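Local coordinates for ABC transporter, substrate binding protein (Mannopine) (Agrobacterium fabrum, PDB 5L9S), which serves as the periplasmic solute-binding protein of an ABC transporter, probably delivering mannopine-type opines to the membrane permease for uptake, at residues Val5-Tyr14 with Val57-Gly65; Ala73-Leu81 with Ala239-Arg247. All coordinates share one frame; numbering follows the deposited sequence.

Interaction 1: residues Val5-Tyr14 with Val57-Gly65; sequences VVIATTGGTY and VTWDLYLDG
Strands 5-9 and 61-65 are parallel neighbours in the sheet of a periplasmic binding protein lobe, and V6, A8, D60, L61 and L63 supply the backbone bonds between the two segments. V6 O takes two donors at once, L61 N at 3.0 Å and D60 N at 2.9 Å. Further along, L61 O accepts from A8 N, and A8 O in turn accepts from L63 N, met almost end-on with a C=O...N angle of 164°. Where the strand pairing starts, the D60 carboxylate takes over the bonding: OD2 uses its anti lone pair to accept from V6 N at 2.8 Å in a nearly straight bond, while OD1 is held by the backbone N of N246.

The two segments are linked through helix 12-30, strand 33-38 and helix 41-53, and strand 5-9 lies between strands 33-38 and 61-65, the parallel alpha/beta order of this fold. On one face of the sheet, CG1 of I7 packs against CB of L61 at 3.8 Å; L61 continues toward helix 247-258. On the other face the CB of A8 sits over the six-membered ring of W59, 3.8 Å from its centroid and 20° off the normal, a CH-pi contact set toward the ring's rim. The CG2 methyl of V6 lies against W59 CD1. Toward the C-terminal ends of the strands, L63 CD1 is shared by T9 CG2, at 3.7 Å, and the phenol end of Y14, whose OH is hydrogen-bonded to D236.

Interaction 2: residues Ala73-Leu81 with Ala239-Arg247; sequences AHFAITEDL and ALVRGAPNR
A239 opens the run by setting its CB at the edge of the H74 imidazole, 3.5 Å from NE2, while that nitrogen is hydrogen-bonded to G102 O. The H74 ring carries T78 CG2 over one face, and this methyl also reaches A239 CB. At L240 the backbone takes hold: L240 O accepts from E79 N at 2.9 Å in a nearly straight bond (171°). The L240 side chain runs alongside that of E79, with CD2 3.4 Å from OE2, and its CB meets CD1 of L81. V241 pairs with T78 in a single backbone bridge. This is where the chain leaving helix 72-77 runs past the end of strand 224-240, a strand that also pairs antiparallel with strand 61-65; the bridge therefore ties the segment after the helix to the end of strand 224-240.

R242 then closes over the end of the helix. Its backbone N donates to I77 O at 3.0 Å, and its side chain, bent at chi3 (-119°), curls back so that NH2 reaches F75 O at 3.0 Å, in the carbonyl plane and on a lone pair. A76 O lies over one face of the guanidinium; although it comes near NE, the angle is too poor for a hydrogen bond. The positive group thus gathers around carbonyls at the C-terminal end of the helix, where the helix dipole would probably welcome it. G243 turns the chain with a positive phi, and at the start of helix 247-258 R247 reaches back to E79. Carboxylate and guanidinium are nearly coplanar, 9° apart, with NH1 donating to the syn lone pair of OE1 at 2.7 Å in a salt bridge.

Interaction 1 closes before interaction 2 opens along the chain, and their centres lie about 12 Å apart, on the same side of the chain's centre. Strand 61-65 joins them: it pairs with strand 5-9 on one side and with strand 224-240 on the other, and the chain then runs on into helix 72-77. Y62 O probably accepts from A239 N, and the loop before strand 61-65 also meets the 239-247 segment, which leads into helix 247-258. A late part of the sequence thereby returns to pair beside strands from the first 65 residues, as expected for binding-protein lobes assembled from separate chain segments.

Interaction 1: residues Val5-Tyr14 with Val57-Gly65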
loop_
_atom_site.group_PDB
_atom_site.type_symbol
_atom_site.label_atom_id
_atom_site.label_comp_id
_atom_site.label_asym_id
_atom_site.label_seq_id
_atom_site.Cartn_x
_atom_site.Cartn_y
_atom_site.Cartn_z
ATOM N N VAL A 5 5.022 -10.746 -23.183
ATOM C CA VAL A 5 4.074 -10.495 -22.084
ATOM C C VAL A 5 3.775 -9.011 -22.105
ATOM O O VAL A 5 4.712 -8.210 -22.119
ATOM C CB VAL A 5 4.573 -10.867 -20.656
ATOM C CG1 VAL A 5 3.422 -10.831 -19.668
ATOM C CG2 VAL A 5 5.257 -12.217 -20.604
ATOM N N VAL A 6 2.490 -8.639 -22.032
ATOM C CA VAL A 6 2.104 -7.231 -21.970
ATOM C C VAL A 6 1.559 -6.918 -20.571
ATOM O O VAL A 6 0.584 -7.523 -20.140
ATOM C CB VAL A 6 1.198 -6.745 -23.140
ATOM C CG1 VAL A 6 0.074 -7.705 -23.448
ATOM C CG2 VAL A 6 0.700 -5.314 -22.919
ATOM N N ILE A 7 2.238 -6.008 -19.857
ATOM C CA ILE A 7 1.897 -5.577 -18.508
ATOM C C ILE A 7 1.611 -4.066 -18.477
ATOM O O ILE A 7 2.363 -3.293 -19.077
ATOM C CB ILE A 7 2.968 -6.031 -17.434
ATOM C CG1 ILE A 7 2.500 -5.726 -15.974
ATOM C CG2 ILE A 7 4.371 -5.466 -17.707
ATOM C CD1 ILE A 7 3.235 -6.464 -14.859
ATOM N N ALA A 8 0.540 -3.649 -17.751
ATOM C CA ALA A 8 0.203 -2.235 -17.582
ATOM C C ALA A 8 0.558 -1.756 -16.170
ATOM O O ALA A 8 0.272 -2.440 -15.185
ATOM C CB ALA A 8 -1.258 -1.992 -17.879
ATOM N N THR A 9 1.213 -0.584 -16.093
ATOM C CA THR A 9 1.648 0.074 -14.852
ATOM C C THR A 9 1.238 1.557 -14.946
ATOM O O THR A 9 0.728 1.980 -15.996
ATOM C CB THR A 9 3.192 -0.079 -14.642
ATOM O OG1 THR A 9 3.913 0.718 -15.584
ATOM C CG2 THR A 9 3.680 -1.522 -14.698
ATOM N N THR A 10 1.491 2.350 -13.872
ATOM C CA THR A 10 1.220 3.795 -13.855
ATOM C C THR A 10 2.297 4.553 -14.644
ATOM O O THR A 10 2.125 5.747 -14.917
ATOM C CB THR A 10 1.057 4.352 -12.446
ATOM O OG1 THR A 10 2.231 4.046 -11.679
ATOM C CG2 THR A 10 -0.207 3.875 -11.767
ATOM N N GLY A 11 3.359 3.842 -15.042
ATOM C CA GLY A 11 4.472 4.385 -15.814
ATOM C C GLY A 11 5.505 5.072 -14.951
ATOM O O GLY A 11 5.594 4.813 -13.744
ATOM N N GLY A 12 6.292 5.933 -15.587
ATOM C CA GLY A 12 7.325 6.741 -14.950
ATOM C C GLY A 12 8.380 6.020 -14.139
ATOM O O GLY A 12 9.012 5.077 -14.614
ATOM N N THR A 13 8.594 6.514 -12.912
ATOM C CA THR A 13 9.582 6.047 -11.927
ATOM C C THR A 13 9.304 4.615 -11.484
ATOM O O THR A 13 10.244 3.832 -11.328
ATOM C CB THR A 13 9.648 7.061 -10.767
ATOM O OG1 THR A 13 10.483 8.133 -11.196
ATOM C CG2 THR A 13 10.201 6.470 -9.478
ATOM N N TYR A 14 8.011 4.294 -11.298
ATOM C CA TYR A 14 7.497 2.998 -10.896
ATOM C C TYR A 14 7.867 1.950 -11.956
ATOM O O TYR A 14 8.485 0.937 -11.622
ATOM C CB TYR A 14 5.973 3.114 -10.700
ATOM C CG TYR A 14 5.294 2.015 -9.899
ATOM C CD1 TYR A 14 6.036 1.060 -9.207
ATOM C CD2 TYR A 14 3.909 1.930 -9.835
ATOM C CE1 TYR A 14 5.412 0.035 -8.491
ATOM C CE2 TYR A 14 3.271 0.911 -9.122
ATOM C CZ TYR A 14 4.026 -0.031 -8.446
ATOM O OH TYR A 14 3.370 -1.016 -7.744
ATOM N N VAL A 57 -8.541 -8.882 -26.064
ATOM C CA VAL A 57 -7.676 -8.722 -24.914
ATOM C C VAL A 57 -6.277 -8.442 -25.443
ATOM O O VAL A 57 -5.669 -9.307 -26.077
ATOM C CB VAL A 57 -7.695 -9.952 -23.963
ATOM C CG1 VAL A 57 -8.818 -9.848 -22.943
ATOM C CG2 VAL A 57 -7.782 -11.262 -24.744
ATOM N N THR A 58 -5.780 -7.222 -25.213
ATOM C CA THR A 58 -4.448 -6.852 -25.646
ATOM C C THR A 58 -3.442 -7.124 -24.538
ATOM O O THR A 58 -2.365 -7.640 -24.819
ATOM C CB THR A 58 -4.434 -5.427 -26.195
ATOM O OG1 THR A 58 -5.294 -5.376 -27.338
ATOM C CG2 THR A 58 -3.028 -4.962 -26.615
ATOM N N TRP A 59 -3.829 -6.849 -23.285
ATOM C CA TRP A 59 -3.018 -6.936 -22.071
ATOM C C TRP A 59 -3.117 -8.292 -21.371
ATOM O O TRP A 59 -4.169 -8.931 -21.401
ATOM C CB TRP A 59 -3.406 -5.827 -21.088
ATOM C CG TRP A 59 -3.327 -4.409 -21.570
ATOM C CD1 TRP A 59 -2.847 -3.954 -22.763
ATOM C CD2 TRP A 59 -3.743 -3.250 -20.835
ATOM N NE1 TRP A 59 -2.953 -2.584 -22.824
ATOM C CE2 TRP A 59 -3.486 -2.124 -21.650
ATOM C CE3 TRP A 59 -4.308 -3.055 -19.552
ATOM C CZ2 TRP A 59 -3.795 -0.823 -21.241
ATOM C CZ3 TRP A 59 -4.593 -1.762 -19.133
ATOM C CH2 TRP A 59 -4.318 -0.662 -19.964
ATOM N N ASP A 60 -2.015 -8.722 -20.737
ATOM C CA ASP A 60 -1.911 -9.969 -19.991
ATOM C C ASP A 60 -1.992 -9.700 -18.487
ATOM O O ASP A 60 -2.641 -10.448 -17.746
ATOM C CB ASP A 60 -0.571 -10.661 -20.301
ATOM C CG ASP A 60 -0.407 -11.096 -21.737
ATOM O OD1 ASP A 60 -1.099 -12.033 -22.147
ATOM O OD2 ASP A 60 0.459 -10.538 -22.430
ATOM N N LEU A 61 -1.268 -8.656 -18.030
ATOM C CA LEU A 61 -1.162 -8.276 -16.621
ATOM C C LEU A 61 -1.310 -6.787 -16.438
ATOM O O LEU A 61 -0.991 -6.024 -17.341
ATOM C CB LEU A 61 0.206 -8.701 -16.046
ATOM C CG LEU A 61 0.585 -10.175 -16.026
ATOM C CD1 LEU A 61 2.069 -10.338 -15.815
ATOM C CD2 LEU A 61 -0.184 -10.941 -14.972
ATOM N N TYR A 62 -1.763 -6.379 -15.257
ATOM C CA TYR A 62 -1.839 -4.980 -14.831
ATOM C C TYR A 62 -1.692 -4.863 -13.317
ATOM O O TYR A 62 -1.988 -5.822 -12.593
ATOM C CB TYR A 62 -3.074 -4.231 -15.376
ATOM C CG TYR A 62 -4.395 -4.539 -14.703
ATOM C CD1 TYR A 62 -5.128 -5.670 -15.047
ATOM C CD2 TYR A 62 -4.938 -3.670 -13.757
ATOM C CE1 TYR A 62 -6.365 -5.945 -14.450
ATOM C CE2 TYR A 62 -6.163 -3.943 -13.143
ATOM C CZ TYR A 62 -6.881 -5.073 -13.506
ATOM O OH TYR A 62 -8.087 -5.359 -12.912
ATOM N N LEU A 63 -1.182 -3.724 -12.844
ATOM C CA LEU A 63 -1.060 -3.494 -11.408
ATOM C C LEU A 63 -2.243 -2.669 -10.916
ATOM O O LEU A 63 -2.712 -1.779 -11.618
ATOM C CB LEU A 63 0.258 -2.769 -11.046
ATOM C CG LEU A 63 1.576 -3.414 -11.487
ATOM C CD1 LEU A 63 2.735 -2.479 -11.226
ATOM C CD2 LEU A 63 1.826 -4.745 -10.782
ATOM N N ASP A 64 -2.703 -2.936 -9.698
ATOM C CA ASP A 64 -3.763 -2.167 -9.035
ATOM C C ASP A 64 -3.668 -2.355 -7.533
ATOM O O ASP A 64 -3.127 -3.361 -7.089
ATOM C CB ASP A 64 -5.172 -2.563 -9.539
ATOM C CG ASP A 64 -6.193 -1.424 -9.531
ATOM O OD1 ASP A 64 -5.949 -0.400 -8.836
ATOM O OD2 ASP A 64 -7.231 -1.555 -10.219
ATOM N N GLY A 65 -4.215 -1.412 -6.769
ATOM C CA GLY A 65 -4.241 -1.475 -5.315
ATOM C C GLY A 65 -4.893 -2.743 -4.817
ATOM O O GLY A 65 -5.813 -3.255 -5.460
#

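Interaction 2: residues Ala73-Leu81 with Ala239-Arg247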
loop_
_atom_site.group_PDB
_atom_site.type_symbol
_atom_site.label_atom_id
_atom_site.label_comp_id
_atom_site.label_asym_id
_atom_site.label_seq_id
_atom_site.Cartn_x
_atom_site.Cartn_y
_atom_site.Cartn_z
ATOM N N ALA A 73 -15.904 -6.268 -8.860
ATOM C CA ALA A 73 -15.611 -5.637 -10.150
ATOM C C ALA A 73 -14.277 -6.163 -10.745
ATOM O O ALA A 73 -14.236 -6.541 -11.917
ATOM C CB ALA A 73 -15.573 -4.122 -9.987
ATOM N N HIS A 74 -13.227 -6.242 -9.898
ATOM C CA HIS A 74 -11.907 -6.759 -10.222
ATOM C C HIS A 74 -11.992 -8.231 -10.599
ATOM O O HIS A 74 -11.426 -8.612 -11.614
ATOM C CB HIS A 74 -10.956 -6.574 -9.031
ATOM C CG HIS A 74 -9.535 -6.953 -9.314
ATOM N ND1 HIS A 74 -8.667 -6.086 -9.977
ATOM C CD2 HIS A 74 -8.874 -8.100 -9.033
ATOM C CE1 HIS A 74 -7.520 -6.730 -10.067
ATOM N NE2 HIS A 74 -7.589 -7.941 -9.516
ATOM N N PHE A 75 -12.715 -9.051 -9.816
ATOM C CA PHE A 75 -12.863 -10.488 -10.079
ATOM C C PHE A 75 -13.631 -10.799 -11.375
ATOM O O PHE A 75 -13.496 -11.899 -11.925
ATOM C CB PHE A 75 -13.535 -11.192 -8.891
ATOM C CG PHE A 75 -12.943 -10.975 -7.519
ATOM C CD1 PHE A 75 -11.568 -10.837 -7.346
ATOM C CD2 PHE A 75 -13.752 -10.988 -6.386
ATOM C CE1 PHE A 75 -11.026 -10.676 -6.075
ATOM C CE2 PHE A 75 -13.202 -10.848 -5.113
ATOM C CZ PHE A 75 -11.844 -10.693 -4.968
ATOM N N ALA A 76 -14.441 -9.841 -11.848
ATOM C CA ALA A 76 -15.225 -9.981 -13.074
ATOM C C ALA A 76 -14.375 -9.822 -14.326
ATOM O O ALA A 76 -14.719 -10.406 -15.350
ATOM C CB ALA A 76 -16.352 -8.960 -13.091
ATOM N N ILE A 77 -13.286 -9.026 -14.256
ATOM C CA ILE A 77 -12.389 -8.715 -15.377
ATOM C C ILE A 77 -11.018 -9.415 -15.262
ATOM O O ILE A 77 -10.193 -9.300 -16.171
ATOM C CB ILE A 77 -12.252 -7.171 -15.572
ATOM C CG1 ILE A 77 -11.678 -6.463 -14.316
ATOM C CG2 ILE A 77 -13.578 -6.565 -15.983
ATOM C CD1 ILE A 77 -11.226 -5.000 -14.492
ATOM N N THR A 78 -10.774 -10.125 -14.153
ATOM C CA THR A 78 -9.503 -10.817 -13.912
ATOM C C THR A 78 -9.715 -12.293 -13.664
ATOM O O THR A 78 -10.824 -12.733 -13.312
ATOM C CB THR A 78 -8.664 -10.177 -12.748
ATOM O OG1 THR A 78 -9.337 -10.323 -11.493
ATOM C CG2 THR A 78 -8.270 -8.720 -13.001
ATOM N N GLU A 79 -8.634 -13.060 -13.832
ATOM C CA GLU A 79 -8.634 -14.493 -13.591
ATOM C C GLU A 79 -8.444 -14.772 -12.109
ATOM O O GLU A 79 -7.761 -14.008 -11.428
ATOM C CB GLU A 79 -7.526 -15.169 -14.395
ATOM C CG GLU A 79 -8.046 -16.305 -15.254
ATOM C CD GLU A 79 -6.950 -17.041 -15.987
ATOM O OE1 GLU A 79 -6.477 -18.073 -15.455
ATOM O OE2 GLU A 79 -6.525 -16.558 -17.062
ATOM N N ASP A 80 -9.044 -15.864 -11.613
ATOM C CA ASP A 80 -8.918 -16.299 -10.224
ATOM C C ASP A 80 -7.564 -17.017 -10.105
ATOM O O ASP A 80 -7.362 -18.078 -10.705
ATOM C CB ASP A 80 -10.084 -17.235 -9.861
ATOM C CG ASP A 80 -10.246 -17.560 -8.389
ATOM O OD1 ASP A 80 -9.317 -17.276 -7.614
ATOM O OD2 ASP A 80 -11.285 -18.163 -8.024
ATOM N N LEU A 81 -6.625 -16.399 -9.383
ATOM C CA LEU A 81 -5.274 -16.925 -9.216
ATOM C C LEU A 81 -5.141 -18.016 -8.156
ATOM O O LEU A 81 -4.103 -18.676 -8.118
ATOM C CB LEU A 81 -4.293 -15.779 -8.939
ATOM C CG LEU A 81 -3.598 -15.171 -10.147
ATOM C CD1 LEU A 81 -4.464 -14.078 -10.792
ATOM C CD2 LEU A 81 -2.264 -14.575 -9.739
ATOM N N ALA A 239 -2.292 -8.424 -11.314
ATOM C CA ALA A 239 -3.487 -9.179 -11.713
ATOM C C ALA A 239 -3.383 -9.682 -13.155
ATOM O O ALA A 239 -2.793 -9.019 -14.008
ATOM C CB ALA A 239 -4.725 -8.321 -11.541
ATOM N N LEU A 240 -3.942 -10.875 -13.405
ATOM C CA LEU A 240 -3.976 -11.542 -14.713
ATOM C C LEU A 240 -5.326 -11.263 -15.373
ATOM O O LEU A 240 -6.362 -11.611 -14.810
ATOM C CB LEU A 240 -3.726 -13.064 -14.553
ATOM C CG LEU A 240 -3.836 -13.967 -15.807
ATOM C CD1 LEU A 240 -2.727 -13.684 -16.817
ATOM C CD2 LEU A 240 -3.778 -15.426 -15.410
ATOM N N VAL A 241 -5.295 -10.546 -16.520
ATOM C CA VAL A 241 -6.456 -10.137 -17.320
ATOM C C VAL A 241 -7.210 -11.351 -17.836
ATOM O O VAL A 241 -6.596 -12.284 -18.371
ATOM C CB VAL A 241 -6.070 -9.158 -18.459
ATOM C CG1 VAL A 241 -7.232 -8.920 -19.427
ATOM C CG2 VAL A 241 -5.563 -7.836 -17.894
ATOM N N ARG A 242 -8.548 -11.335 -17.656
ATOM C CA ARG A 242 -9.442 -12.413 -18.062
ATOM C C ARG A 242 -9.177 -12.864 -19.490
ATOM O O ARG A 242 -9.398 -12.112 -20.448
ATOM C CB ARG A 242 -10.905 -12.039 -17.840
ATOM C CG ARG A 242 -11.726 -13.196 -17.318
ATOM C CD ARG A 242 -13.151 -12.771 -17.056
ATOM N NE ARG A 242 -13.516 -12.943 -15.652
ATOM C CZ ARG A 242 -14.625 -13.545 -15.234
ATOM N NH1 ARG A 242 -15.503 -14.023 -16.111
ATOM N NH2 ARG A 242 -14.873 -13.661 -13.936
ATOM N N GLY A 243 -8.628 -14.074 -19.591
ATOM C CA GLY A 243 -8.264 -14.713 -20.848
ATOM C C GLY A 243 -7.146 -13.990 -21.570
ATOM O O GLY A 243 -7.272 -13.680 -22.750
ATOM N N ALA A 244 -6.055 -13.689 -20.851
ATOM C CA ALA A 244 -4.897 -12.989 -21.393
ATOM C C ALA A 244 -4.331 -13.738 -22.629
ATOM O O ALA A 244 -4.368 -14.977 -22.639
ATOM C CB ALA A 244 -3.838 -12.881 -20.317
ATOM N N PRO A 245 -3.837 -13.034 -23.686
ATOM C CA PRO A 245 -3.295 -13.767 -24.853
ATOM C C PRO A 245 -2.122 -14.704 -24.538
ATOM O O PRO A 245 -2.094 -15.844 -25.006
ATOM C CB PRO A 245 -2.907 -12.655 -25.837
ATOM C CG PRO A 245 -2.812 -11.426 -25.037
ATOM C CD PRO A 245 -3.745 -11.569 -23.873
ATOM N N ASN A 246 -1.171 -14.225 -23.711
ATOM C CA ASN A 246 0.042 -14.920 -23.273
ATOM C C ASN A 246 -0.057 -15.297 -21.781
ATOM O O ASN A 246 0.855 -15.002 -21.005
ATOM C CB ASN A 246 1.281 -14.040 -23.544
ATOM C CG ASN A 246 1.254 -13.272 -24.848
ATOM O OD1 ASN A 246 0.675 -12.184 -24.942
ATOM N ND2 ASN A 246 1.913 -13.791 -25.869
ATOM N N ARG A 247 -1.163 -15.972 -21.403
ATOM C CA ARG A 247 -1.507 -16.420 -20.043
ATOM C C ARG A 247 -0.345 -17.121 -19.301
ATOM O O ARG A 247 -0.001 -16.734 -18.178
ATOM C CB ARG A 247 -2.759 -17.332 -20.077
ATOM C CG ARG A 247 -3.569 -17.344 -18.772
ATOM C CD ARG A 247 -4.368 -18.625 -18.568
ATOM N NE ARG A 247 -3.527 -19.731 -18.100
ATOM C CZ ARG A 247 -3.639 -20.330 -16.916
ATOM N NH1 ARG A 247 -4.586 -19.959 -16.063
ATOM N NH2 ARG A 247 -2.809 -21.309 -16.579
#